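Local atomic coordinates of amine Dehydrogenase (Pseudomonas putida, PDB entry 1JMX), a protein that binds two c-type hemes and, as the diheme subunit of a quinohemoprotein amine dehydrogenase, probably passes on electrons taken from amine substrates. Residues L7-N10 against K11-C15; I17-G20 against N21-S25; I41-M44 against Q45-G49; D55-R58 against T59-Y63. One frame throughout, in Å; residues are numbered along the deposited sequence.

Contact 1. Residues L7-N10 against K11-C15; sequences LLQN and KCMGC. With HEC (heme c), chain F.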
loop_
_atom_site.group_PDB
_atom_site.type_symbol
_atom_site.label_atom_id
_atom_site.label_comp_id
_atom_site.label_asym_id
_atom_site.label_seq_id
_atom_site.Cartn_x
_atom_site.Cartn_y
_atom_site.Cartn_z
ATOM N N LEU A 7 -26.791 7.456 -20.766
ATOM C CA LEU A 7 -26.146 6.402 -19.975
ATOM C C LEU A 7 -26.007 6.861 -18.528
ATOM O O LEU A 7 -26.128 6.070 -17.600
ATOM C CB LEU A 7 -24.763 6.067 -20.536
ATOM C CG LEU A 7 -24.680 4.970 -21.595
ATOM C CD1 LEU A 7 -23.256 4.854 -22.110
ATOM C CD2 LEU A 7 -25.138 3.654 -21.004
ATOM N N LEU A 8 -25.728 8.146 -18.356
ATOM C CA LEU A 8 -25.593 8.751 -17.038
ATOM C C LEU A 8 -26.863 8.519 -16.235
ATOM O O LEU A 8 -26.817 8.185 -15.056
ATOM C CB LEU A 8 -25.393 10.259 -17.172
ATOM C CG LEU A 8 -24.040 10.857 -16.824
ATOM C CD1 LEU A 8 -24.193 12.365 -16.795
ATOM C CD2 LEU A 8 -23.563 10.340 -15.479
ATOM N N GLN A 9 -28.001 8.733 -16.881
ATOM C CA GLN A 9 -29.290 8.548 -16.238
ATOM C C GLN A 9 -29.679 7.077 -16.052
ATOM O O GLN A 9 -30.069 6.676 -14.964
ATOM C CB GLN A 9 -30.359 9.285 -17.035
ATOM C CG GLN A 9 -31.713 9.314 -16.374
ATOM C CD GLN A 9 -32.754 8.657 -17.235
ATOM O OE1 GLN A 9 -32.859 7.428 -17.269
ATOM N NE2 GLN A 9 -33.501 9.460 -17.975
ATOM N N ASN A 10 -29.560 6.280 -17.109
ATOM C CA ASN A 10 -29.917 4.859 -17.076
ATOM C C ASN A 10 -29.118 4.027 -16.074
ATOM O O ASN A 10 -29.620 3.032 -15.547
ATOM C CB ASN A 10 -29.697 4.204 -18.450
ATOM C CG ASN A 10 -30.722 4.619 -19.491
ATOM O OD1 ASN A 10 -31.510 5.565 -19.304
ATOM N ND2 ASN A 10 -30.701 3.920 -20.624
ATOM N N LYS A 11 -27.867 4.417 -15.845
ATOM C CA LYS A 11 -26.975 3.665 -14.971
ATOM C C LYS A 11 -26.634 4.244 -13.604
ATOM O O LYS A 11 -26.245 3.507 -12.702
ATOM C CB LYS A 11 -25.671 3.399 -15.725
ATOM C CG LYS A 11 -25.823 2.562 -16.990
ATOM C CD LYS A 11 -25.924 1.089 -16.664
ATOM C CE LYS A 11 -26.120 0.261 -17.912
ATOM N NZ LYS A 11 -26.221 -1.186 -17.575
ATOM N N CYS A 12 -26.768 5.553 -13.446
ATOM C CA CYS A 12 -26.403 6.199 -12.183
ATOM C C CYS A 12 -27.604 6.680 -11.371
ATOM O O CYS A 12 -27.552 6.711 -10.138
ATOM C CB CYS A 12 -25.427 7.360 -12.460
ATOM S SG CYS A 12 -24.259 6.821 -13.757
ATOM N N MET A 13 -28.668 7.065 -12.073
ATOM C CA MET A 13 -29.902 7.541 -11.450
ATOM C C MET A 13 -30.403 6.397 -10.561
ATOM O O MET A 13 -30.090 5.229 -10.803
ATOM C CB MET A 13 -30.918 7.872 -12.547
ATOM C CG MET A 13 -32.191 8.550 -12.109
ATOM S SD MET A 13 -33.603 7.772 -12.940
ATOM C CE MET A 13 -34.645 7.400 -11.533
ATOM N N GLY A 14 -31.180 6.710 -9.536
ATOM C CA GLY A 14 -31.620 5.637 -8.663
ATOM C C GLY A 14 -30.800 5.702 -7.387
ATOM O O GLY A 14 -31.323 5.442 -6.310
ATOM N N CYS A 15 -29.501 5.980 -7.520
ATOM C CA CYS A 15 -28.604 6.135 -6.372
ATOM C C CYS A 15 -28.173 7.592 -6.374
ATOM O O CYS A 15 -27.987 8.209 -5.328
ATOM C CB CYS A 15 -27.387 5.229 -6.487
ATOM S SG CYS A 15 -27.747 3.507 -6.229
HETATM FE FE HEC F . -22.087 6.445 -7.471
HETATM C CHA HEC F . -20.543 8.000 -4.909
HETATM C CHB HEC F . -20.315 8.296 -9.677
HETATM C CHC HEC F . -23.674 4.882 -10.059
HETATM C CHD HEC F . -23.900 4.572 -5.238
HETATM N NA HEC F . -20.725 7.844 -7.323
HETATM C C1A HEC F . -20.186 8.384 -6.185
HETATM C C2A HEC F . -19.198 9.408 -6.501
HETATM C C3A HEC F . -19.142 9.482 -7.840
HETATM C C4A HEC F . -20.086 8.513 -8.351
HETATM C CMA HEC F . -18.257 10.409 -8.649
HETATM C CAA HEC F . -18.405 10.214 -5.499
HETATM C CBA HEC F . -17.049 9.571 -5.307
HETATM C CGA HEC F . -16.174 10.307 -4.310
HETATM O O1A HEC F . -16.604 11.328 -3.748
HETATM O O2A HEC F . -15.036 9.852 -4.089
HETATM N NB HEC F . -22.011 6.555 -9.429
HETATM C C1B HEC F . -21.205 7.390 -10.206
HETATM C C2B HEC F . -21.405 7.231 -11.607
HETATM C C3B HEC F . -22.370 6.269 -11.719
HETATM C C4B HEC F . -22.733 5.846 -10.374
HETATM C CMB HEC F . -20.682 8.004 -12.731
HETATM C CAB HEC F . -22.918 5.795 -13.050
HETATM C CBB HEC F . -22.168 4.701 -13.815
HETATM N NC HEC F . -23.481 5.030 -7.613
HETATM C C1C HEC F . -24.025 4.497 -8.775
HETATM C C2C HEC F . -25.014 3.488 -8.489
HETATM C C3C HEC F . -25.095 3.404 -7.158
HETATM C C4C HEC F . -24.130 4.358 -6.601
HETATM C CMC HEC F . -25.810 2.700 -9.529
HETATM C CAC HEC F . -26.190 2.647 -6.422
HETATM C CBC HEC F . -26.075 1.168 -6.112
HETATM N ND HEC F . -22.201 6.305 -5.488
HETATM C C1D HEC F . -22.993 5.485 -4.713
HETATM C C2D HEC F . -22.762 5.700 -3.279
HETATM C C3D HEC F . -21.807 6.673 -3.223
HETATM C C4D HEC F . -21.483 7.027 -4.574
HETATM C CMD HEC F . -23.450 4.981 -2.113
HETATM C CAD HEC F . -21.163 7.308 -1.992
HETATM C CBD HEC F . -19.983 6.556 -1.396
HETATM C CGD HEC F . -18.851 6.350 -2.374
HETATM O O1D HEC F . -18.654 5.223 -2.833
HETATM O O2D HEC F . -18.142 7.315 -2.693
#
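Backbone bonds of the i to i+4 kind carry helix 4-12 into its last turn, K11 N giving to L7 O at 3.0 Å and C12 N to L8 O at 3.1 Å, before M13 leaves the helical conformation. This turn leads straight into a CXXCH motif, the c-type heme attachment sequence, in which C12 and C15 form thioethers with the vinyl-derived carbons of the porphyrin and H16 binds the iron. C12 hangs its sulfur beside its own backbone N (chi1 -40°), which brings SG 4.0 Å from CD2 of L8, one turn back, and within covalent reach of heme CAB. L8 also rests on Y24, I27 and Y63, and I27 touches C12 as well. K11 sets its CB 3.3 Å from L7 O, then bends at chi2 (-80°) and carries NZ away to the carbonyl oxygen of Q51. Beyond the helix, G14 has a positive phi (104°) at which any CB would strike the carbonyl oxygen of M13; a glycine lets the chain swing round so that C15 reaches the second vinyl-derived carbon, on the neighbouring pyrrole ring. A weak bond from C15 N to C12 O, 3.3 Å long, spans this turn. The second thioether closes at 1.8 Å between C15 SG and heme CAC.

Contact 2. Residues I17-G20 against N21-S25; sequences IPEG and NDTYS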
loop_
_atom_site.group_PDB
_atom_site.type_symbol
_atom_site.label_atom_id
_atom_site.label_comp_id
_atom_site.label_asym_id
_atom_site.label_seq_id
_atom_site.Cartn_x
_atom_site.Cartn_y
_atom_site.Cartn_z
ATOM N N ILE A 17 -29.175 11.370 -7.448
ATOM C CA ILE A 17 -30.356 12.157 -7.722
ATOM C C ILE A 17 -30.190 13.192 -8.826
ATOM O O ILE A 17 -29.192 13.909 -8.886
ATOM C CB ILE A 17 -30.944 12.796 -6.404
ATOM C CG1 ILE A 17 -30.480 14.237 -6.219
ATOM C CG2 ILE A 17 -30.545 11.973 -5.162
ATOM C CD1 ILE A 17 -31.594 15.249 -6.426
ATOM N N PRO A 18 -31.161 13.241 -9.749
ATOM C CA PRO A 18 -31.168 14.178 -10.872
ATOM C C PRO A 18 -31.330 15.581 -10.301
ATOM O O PRO A 18 -32.159 15.798 -9.417
ATOM C CB PRO A 18 -32.423 13.773 -11.646
ATOM C CG PRO A 18 -32.616 12.334 -11.281
ATOM C CD PRO A 18 -32.319 12.337 -9.816
ATOM N N GLU A 19 -30.521 16.520 -10.781
ATOM C CA GLU A 19 -30.587 17.893 -10.302
ATOM C C GLU A 19 -30.961 18.861 -11.413
ATOM O O GLU A 19 -31.051 20.068 -11.184
ATOM C CB GLU A 19 -29.249 18.304 -9.691
ATOM C CG GLU A 19 -28.866 17.508 -8.466
ATOM C CD GLU A 19 -27.458 17.798 -7.987
ATOM O OE1 GLU A 19 -27.224 17.715 -6.763
ATOM O OE2 GLU A 19 -26.581 18.095 -8.829
ATOM N N GLY A 20 -31.196 18.332 -12.608
ATOM C CA GLY A 20 -31.549 19.185 -13.728
ATOM C C GLY A 20 -30.606 18.975 -14.893
ATOM O O GLY A 20 -29.450 18.615 -14.692
ATOM N N ASN A 21 -31.101 19.233 -16.102
ATOM C CA ASN A 21 -30.354 19.057 -17.353
ATOM C C ASN A 21 -29.054 18.253 -17.342
ATOM O O ASN A 21 -27.952 18.798 -17.452
ATOM C CB ASN A 21 -30.192 20.379 -18.128
ATOM C CG ASN A 21 -29.905 21.572 -17.234
ATOM O OD1 ASN A 21 -30.432 22.666 -17.472
ATOM N ND2 ASN A 21 -29.049 21.387 -16.226
ATOM N N ASP A 22 -29.221 16.945 -17.177
ATOM C CA ASP A 22 -28.132 15.973 -17.171
ATOM C C ASP A 22 -27.100 16.079 -16.048
ATOM O O ASP A 22 -25.988 15.576 -16.182
ATOM C CB ASP A 22 -27.459 15.933 -18.550
ATOM C CG ASP A 22 -28.457 15.674 -19.681
ATOM O OD1 ASP A 22 -29.315 14.769 -19.532
ATOM O OD2 ASP A 22 -28.397 16.390 -20.708
ATOM N N THR A 23 -27.479 16.725 -14.943
ATOM C CA THR A 23 -26.591 16.845 -13.786
ATOM C C THR A 23 -27.154 15.969 -12.668
ATOM O O THR A 23 -28.366 15.823 -12.538
ATOM C CB THR A 23 -26.401 18.302 -13.294
ATOM O OG1 THR A 23 -27.626 18.808 -12.768
ATOM C CG2 THR A 23 -25.937 19.195 -14.431
ATOM N N TYR A 24 -26.265 15.331 -11.917
ATOM C CA TYR A 24 -26.662 14.438 -10.837
ATOM C C TYR A 24 -25.877 14.737 -9.581
ATOM O O TYR A 24 -24.831 15.374 -9.631
ATOM C CB TYR A 24 -26.455 12.983 -11.266
ATOM C CG TYR A 24 -27.288 12.624 -12.470
ATOM C CD1 TYR A 24 -28.602 12.191 -12.322
ATOM C CD2 TYR A 24 -26.803 12.828 -13.764
ATOM C CE1 TYR A 24 -29.417 11.982 -13.427
ATOM C CE2 TYR A 24 -27.607 12.621 -14.870
ATOM C CZ TYR A 24 -28.916 12.203 -14.695
ATOM O OH TYR A 24 -29.737 12.027 -15.782
ATOM N N SER A 25 -26.393 14.299 -8.446
ATOM C CA SER A 25 -25.712 14.542 -7.191
ATOM C C SER A 25 -24.355 13.837 -7.201
ATOM O O SER A 25 -24.215 12.754 -7.774
ATOM C CB SER A 25 -26.562 14.060 -6.016
ATOM O OG SER A 25 -26.759 12.664 -6.076
HETATM O O HOH W 1 -30.473 15.860 -14.259
#
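Across a short antiparallel hairpin, I17-G20 folds back against N21-S25, with P18 and Y24 facing each other as a non-hydrogen-bonded pair. At its open end S25 is held twice: its N gives to I17 O at 2.9 Å, while its OG, set between backbone N and carbonyl carbon (chi1 63°), takes the N-H of I17 at 3.1 Å. OG is also hydrogen-bonded to D118 of a neighbouring subunit. In the middle, E19 N donates almost straight (169°) to T23 O, approaching from above the carbonyl plane, and the same oxygen accepts a hydrogen bond from a water at 2.7 Å. That water in turn accepts from G20 N, so it fills in for a direct strand-to-strand bond. At the turn, G20 O takes both the backbone N and the OG1 of T23, each donor 2.7 Å away. A valine in place of T23 would probably leave G20 O with the backbone N-H as its sole T23 donor and let the turn flex more. E19 reaches back past S25, where its OE2 is bonded to H29. Apolar contact comes from P18, whose CG lies 3.9 Å from CE1 of the Y24 ring. The hairpin also serves the heme site: S25 O is hydrogen-bonded to ND1 of H16, an axial ligand, which probably holds the imidazole's rotation and may strengthen its donation to the iron. Beside that carbonyl, the S25 side chain is brushed by I17, CG1 to CB 3.9 Å.

Contact 3. Residues I41-M44 against Q45-G49; sequences IARM and QVMHG. With HEC (heme c), chain F.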
loop_
_atom_site.group_PDB
_atom_site.type_symbol
_atom_site.label_atom_id
_atom_site.label_comp_id
_atom_site.label_asym_id
_atom_site.label_seq_id
_atom_site.Cartn_x
_atom_site.Cartn_y
_atom_site.Cartn_z
ATOM N N ILE A 41 -16.094 4.974 -11.281
ATOM C CA ILE A 41 -17.084 4.067 -11.841
ATOM C C ILE A 41 -16.779 2.621 -11.447
ATOM O O ILE A 41 -17.688 1.849 -11.138
ATOM C CB ILE A 41 -17.175 4.214 -13.366
ATOM C CG1 ILE A 41 -17.632 5.637 -13.712
ATOM C CG2 ILE A 41 -18.131 3.175 -13.936
ATOM C CD1 ILE A 41 -17.519 6.006 -15.180
ATOM N N ALA A 42 -15.496 2.272 -11.434
ATOM C CA ALA A 42 -15.068 0.939 -11.038
ATOM C C ALA A 42 -15.428 0.707 -9.569
ATOM O O ALA A 42 -15.740 -0.414 -9.180
ATOM C CB ALA A 42 -13.583 0.779 -11.244
ATOM N N ARG A 43 -15.372 1.759 -8.755
ATOM C CA ARG A 43 -15.726 1.638 -7.342
ATOM C C ARG A 43 -17.215 1.364 -7.228
ATOM O O ARG A 43 -17.645 0.636 -6.348
ATOM C CB ARG A 43 -15.381 2.904 -6.550
ATOM C CG ARG A 43 -13.892 3.123 -6.334
ATOM C CD ARG A 43 -13.586 3.948 -5.091
ATOM N NE ARG A 43 -14.172 5.287 -5.108
ATOM C CZ ARG A 43 -15.340 5.594 -4.558
ATOM N NH1 ARG A 43 -16.057 4.657 -3.955
ATOM N NH2 ARG A 43 -15.765 6.844 -4.559
ATOM N N MET A 44 -17.993 1.955 -8.128
ATOM C CA MET A 44 -19.432 1.763 -8.133
ATOM C C MET A 44 -19.780 0.300 -8.385
ATOM O O MET A 44 -20.735 -0.224 -7.808
ATOM C CB MET A 44 -20.089 2.645 -9.191
ATOM C CG MET A 44 -19.888 4.115 -8.980
ATOM S SD MET A 44 -20.417 4.651 -7.351
ATOM C CE MET A 44 -18.823 5.231 -6.612
ATOM N N GLN A 45 -18.983 -0.360 -9.224
ATOM C CA GLN A 45 -19.203 -1.762 -9.564
ATOM C C GLN A 45 -18.785 -2.703 -8.454
ATOM O O GLN A 45 -19.522 -3.606 -8.083
ATOM C CB GLN A 45 -18.422 -2.130 -10.812
ATOM C CG GLN A 45 -18.785 -1.346 -12.042
ATOM C CD GLN A 45 -17.742 -1.510 -13.102
ATOM O OE1 GLN A 45 -16.874 -0.659 -13.262
ATOM N NE2 GLN A 45 -17.779 -2.638 -13.796
ATOM N N VAL A 46 -17.587 -2.485 -7.940
ATOM C CA VAL A 46 -17.017 -3.310 -6.885
ATOM C C VAL A 46 -17.700 -3.133 -5.523
ATOM O O VAL A 46 -18.046 -4.111 -4.864
ATOM C CB VAL A 46 -15.478 -3.042 -6.786
ATOM C CG1 VAL A 46 -14.915 -3.501 -5.465
ATOM C CG2 VAL A 46 -14.762 -3.735 -7.930
ATOM N N MET A 47 -17.940 -1.883 -5.142
ATOM C CA MET A 47 -18.543 -1.563 -3.854
ATOM C C MET A 47 -20.055 -1.497 -3.814
ATOM O O MET A 47 -20.666 -1.994 -2.876
ATOM C CB MET A 47 -17.999 -0.231 -3.337
ATOM C CG MET A 47 -16.502 -0.214 -3.115
ATOM S SD MET A 47 -15.874 1.368 -2.522
ATOM C CE MET A 47 -14.103 0.982 -2.478
ATOM N N HIS A 48 -20.657 -0.898 -4.837
ATOM C CA HIS A 48 -22.105 -0.713 -4.861
ATOM C C HIS A 48 -22.950 -1.535 -5.833
ATOM O O HIS A 48 -24.127 -1.234 -6.021
ATOM C CB HIS A 48 -22.414 0.776 -5.011
ATOM C CG HIS A 48 -21.671 1.632 -4.040
ATOM N ND1 HIS A 48 -21.704 1.409 -2.680
ATOM C CD2 HIS A 48 -20.835 2.677 -4.229
ATOM C CE1 HIS A 48 -20.919 2.279 -2.076
ATOM N NE2 HIS A 48 -20.381 3.061 -2.994
ATOM N N GLY A 49 -22.346 -2.544 -6.460
ATOM C CA GLY A 49 -23.078 -3.406 -7.373
ATOM C C GLY A 49 -23.539 -2.897 -8.730
ATOM O O GLY A 49 -24.361 -3.552 -9.366
HETATM FE FE HEC F . -22.087 6.445 -7.471
HETATM C CHA HEC F . -20.543 8.000 -4.909
HETATM C CHB HEC F . -20.315 8.296 -9.677
HETATM C CHC HEC F . -23.674 4.882 -10.059
HETATM C CHD HEC F . -23.900 4.572 -5.238
HETATM N NA HEC F . -20.725 7.844 -7.323
HETATM C C1A HEC F . -20.186 8.384 -6.185
HETATM C C2A HEC F . -19.198 9.408 -6.501
HETATM C C3A HEC F . -19.142 9.482 -7.840
HETATM C C4A HEC F . -20.086 8.513 -8.351
HETATM C CMA HEC F . -18.257 10.409 -8.649
HETATM C CAA HEC F . -18.405 10.214 -5.499
HETATM C CBA HEC F . -17.049 9.571 -5.307
HETATM C CGA HEC F . -16.174 10.307 -4.310
HETATM O O1A HEC F . -16.604 11.328 -3.748
HETATM O O2A HEC F . -15.036 9.852 -4.089
HETATM N NB HEC F . -22.011 6.555 -9.429
HETATM C C1B HEC F . -21.205 7.390 -10.206
HETATM C C2B HEC F . -21.405 7.231 -11.607
HETATM C C3B HEC F . -22.370 6.269 -11.719
HETATM C C4B HEC F . -22.733 5.846 -10.374
HETATM C CMB HEC F . -20.682 8.004 -12.731
HETATM C CAB HEC F . -22.918 5.795 -13.050
HETATM C CBB HEC F . -22.168 4.701 -13.815
HETATM N NC HEC F . -23.481 5.030 -7.613
HETATM C C1C HEC F . -24.025 4.497 -8.775
HETATM C C2C HEC F . -25.014 3.488 -8.489
HETATM C C3C HEC F . -25.095 3.404 -7.158
HETATM C C4C HEC F . -24.130 4.358 -6.601
HETATM C CMC HEC F . -25.810 2.700 -9.529
HETATM C CAC HEC F . -26.190 2.647 -6.422
HETATM C CBC HEC F . -26.075 1.168 -6.112
HETATM N ND HEC F . -22.201 6.305 -5.488
HETATM C C1D HEC F . -22.993 5.485 -4.713
HETATM C C2D HEC F . -22.762 5.700 -3.279
HETATM C C3D HEC F . -21.807 6.673 -3.223
HETATM C C4D HEC F . -21.483 7.027 -4.574
HETATM C CMD HEC F . -23.450 4.981 -2.113
HETATM C CAD HEC F . -21.163 7.308 -1.992
HETATM C CBD HEC F . -19.983 6.556 -1.396
HETATM C CGD HEC F . -18.851 6.350 -2.374
HETATM O O1D HEC F . -18.654 5.223 -2.833
HETATM O O2D HEC F . -18.142 7.315 -2.693
#
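H48 lays one face of its imidazole over heme ring D and turns its edge to the sulfur of M44, whose SD stands 3.7 Å from CD2. The thioether lies 82° off the ring normal, so it meets the rim of the imidazole and not its face; the other face is backed by CB of M47. Bent at both chi2 and chi3, M44 folds its sulfur onto the porphyrin, and SD binds the iron at 2.5 Å. This is the methionine half of the His-Met coordination of many c-type cytochromes, delivered here by the last turns of helix 34-48; H16 supplies the opposite ligand. The propionate on ring D is gripped by three bonds. H48 NE2 gives to O1D at 2.8 Å, R43 NH1 reaches the same oxygen at 2.9 Å and nearly straight (176°), and R43 NH2 gives to O2D; NH2 also bonds to a propionate of the second heme. A phenylalanine in place of H48 could still cover ring D, but would probably leave O1D without one of its two donors and the propionate freer to turn. R43 NH1 also makes a weak bond with M47 SD, 3.6 Å away, where the two side chains pass one turn apart, and F125 forms a cation-pi contact with the guanidinium. Q45 runs extended, its OE1 3.3 Å from A42 CA and hydrogen-bonded to R57 NH1.

Contact 4. Residues D55-R58 against T59-Y63; sequences DDRR and TLVKY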
loop_
_atom_site.group_PDB
_atom_site.type_symbol
_atom_site.label_atom_id
_atom_site.label_comp_id
_atom_site.label_asym_id
_atom_site.label_seq_id
_atom_site.Cartn_x
_atom_site.Cartn_y
_atom_site.Cartn_z
ATOM N N ASP A 55 -17.723 -1.411 -22.583
ATOM C CA ASP A 55 -18.019 -0.460 -23.645
ATOM C C ASP A 55 -18.716 0.780 -23.106
ATOM O O ASP A 55 -18.296 1.898 -23.380
ATOM C CB ASP A 55 -18.908 -1.108 -24.713
ATOM C CG ASP A 55 -18.140 -2.033 -25.645
ATOM O OD1 ASP A 55 -18.481 -2.070 -26.848
ATOM O OD2 ASP A 55 -17.208 -2.737 -25.187
ATOM N N ASP A 56 -19.797 0.575 -22.358
ATOM C CA ASP A 56 -20.553 1.681 -21.782
ATOM C C ASP A 56 -19.742 2.442 -20.744
ATOM O O ASP A 56 -19.930 3.644 -20.562
ATOM C CB ASP A 56 -21.866 1.177 -21.172
ATOM C CG ASP A 56 -22.881 0.745 -22.227
ATOM O OD1 ASP A 56 -23.889 0.126 -21.836
ATOM O OD2 ASP A 56 -22.681 1.021 -23.433
ATOM N N ARG A 57 -18.848 1.733 -20.058
ATOM C CA ARG A 57 -17.997 2.367 -19.061
ATOM C C ARG A 57 -17.055 3.303 -19.802
ATOM O O ARG A 57 -16.882 4.446 -19.394
ATOM C CB ARG A 57 -17.216 1.333 -18.243
ATOM C CG ARG A 57 -16.411 1.941 -17.096
ATOM C CD ARG A 57 -15.879 0.884 -16.146
ATOM N NE ARG A 57 -15.013 -0.071 -16.826
ATOM C CZ ARG A 57 -14.315 -1.023 -16.217
ATOM N NH1 ARG A 57 -14.368 -1.170 -14.899
ATOM N NH2 ARG A 57 -13.549 -1.828 -16.928
ATOM N N ARG A 58 -16.515 2.839 -20.932
ATOM C CA ARG A 58 -15.617 3.657 -21.751
ATOM C C ARG A 58 -16.330 4.901 -22.247
ATOM O O ARG A 58 -15.730 5.968 -22.347
ATOM C CB ARG A 58 -15.092 2.880 -22.964
ATOM C CG ARG A 58 -13.786 2.148 -22.712
ATOM C CD ARG A 58 -13.182 1.615 -23.995
ATOM N NE ARG A 58 -14.029 0.616 -24.638
ATOM C CZ ARG A 58 -14.142 -0.646 -24.231
ATOM N NH1 ARG A 58 -13.469 -1.074 -23.170
ATOM N NH2 ARG A 58 -14.885 -1.499 -24.923
ATOM N N THR A 59 -17.612 4.754 -22.566
ATOM C CA THR A 59 -18.405 5.874 -23.051
ATOM C C THR A 59 -18.572 6.922 -21.962
ATOM O O THR A 59 -18.368 8.107 -22.210
ATOM C CB THR A 59 -19.796 5.414 -23.547
ATOM O OG1 THR A 59 -19.630 4.472 -24.613
ATOM C CG2 THR A 59 -20.619 6.608 -24.052
ATOM N N LEU A 60 -18.912 6.482 -20.753
ATOM C CA LEU A 60 -19.100 7.404 -19.635
ATOM C C LEU A 60 -17.821 8.118 -19.227
ATOM O O LEU A 60 -17.852 9.304 -18.912
ATOM C CB LEU A 60 -19.731 6.697 -18.436
ATOM C CG LEU A 60 -21.246 6.533 -18.561
ATOM C CD1 LEU A 60 -21.783 5.782 -17.360
ATOM C CD2 LEU A 60 -21.912 7.900 -18.674
ATOM N N VAL A 61 -16.700 7.403 -19.244
ATOM C CA VAL A 61 -15.406 7.991 -18.889
ATOM C C VAL A 61 -15.077 9.119 -19.865
ATOM O O VAL A 61 -14.713 10.211 -19.449
ATOM C CB VAL A 61 -14.270 6.928 -18.907
ATOM C CG1 VAL A 61 -12.904 7.599 -18.769
ATOM C CG2 VAL A 61 -14.478 5.915 -17.781
ATOM N N LYS A 62 -15.256 8.856 -21.159
ATOM C CA LYS A 62 -14.992 9.849 -22.199
ATOM C C LYS A 62 -15.865 11.075 -21.958
ATOM O O LYS A 62 -15.374 12.206 -21.929
ATOM C CB LYS A 62 -15.283 9.256 -23.584
ATOM C CG LYS A 62 -15.105 10.228 -24.759
ATOM C CD LYS A 62 -13.638 10.465 -25.077
ATOM C CE LYS A 62 -13.449 11.344 -26.306
ATOM N NZ LYS A 62 -13.548 12.801 -26.028
ATOM N N TYR A 63 -17.150 10.827 -21.724
ATOM C CA TYR A 63 -18.117 11.889 -21.480
ATOM C C TYR A 63 -17.765 12.729 -20.256
ATOM O O TYR A 63 -17.738 13.956 -20.316
ATOM C CB TYR A 63 -19.530 11.300 -21.322
ATOM C CG TYR A 63 -20.586 12.342 -21.030
ATOM C CD1 TYR A 63 -21.095 12.513 -19.737
ATOM C CD2 TYR A 63 -21.042 13.199 -22.035
ATOM C CE1 TYR A 63 -22.025 13.518 -19.455
ATOM C CE2 TYR A 63 -21.974 14.208 -21.763
ATOM C CZ TYR A 63 -22.457 14.365 -20.472
ATOM O OH TYR A 63 -23.351 15.379 -20.204
#
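T59 binds back to D55 through two hydrogen bonds to one carbonyl. Its N meets D55 O at 3.0 Å and its OG1 adds a second, longer bond of 3.2 Å from above the carbonyl plane; OG1 can do this because chi1 of -60° sets it beside the backbone N, facing the preceding turn. The other main-chain bonds repeat the i to i+4 pattern without a break: L60 N to D56 O, V61 N to R57 O nearly along the C=O axis, and K62 N to R58 O at 3.2 Å. Among the charges, R58 bends at chi3 (-63°) to bring NH2 within 2.6 Å of D55 OD2, a salt bridge three residues back on the helix surface, while its NH1 pairs with an acidic side chain of another protein chain. R57 gives NH1 to the backbone of that chain and forms a salt bridge with an acidic side chain there through NH2. K62 NZ forms salt bridges with D66 and D208. The turn belongs to helix 54-67, which packs against helix 4-12 in a way reminiscent of the terminal helices of class I cytochromes c: L7 lies on D56 and T59, and Y63 on P5 and L8. Apolar contact within the turn is slight, V61 CG2 just grazing R57 CG at 4.5 Å. Side-chain carbons also pack on carbonyl oxygens. V61 CG2 sits 3.2 Å from R57 O, and L60 sets its CB 3.7 Å from D56 O and sends the rest of its side chain to the heme, with I41 alongside.

Overall arrangement
All four contacts belong to the heme-binding part of the chain, and three of them touch one heme. Contact 1 attaches it covalently, contact 3 supplies the methionine ligand, on the face opposite H16, and propionate donors, and contact 4 adds L60; contacts 1 and 3 stay about 6 Å apart at their nearest atoms. Contact 2 packs on contact 1, Y24 OH 3.1 Å from Q9 CB. Contact 4 bridges contacts 1 and 3, since Y63 CE1 packs 3.6 Å from L8 CD1 while R57 NH1 probably bonds to Q45 OE1 at 3.0 Å. R43 of contact 3 also reaches the second heme, so that this helix touches both cofactors.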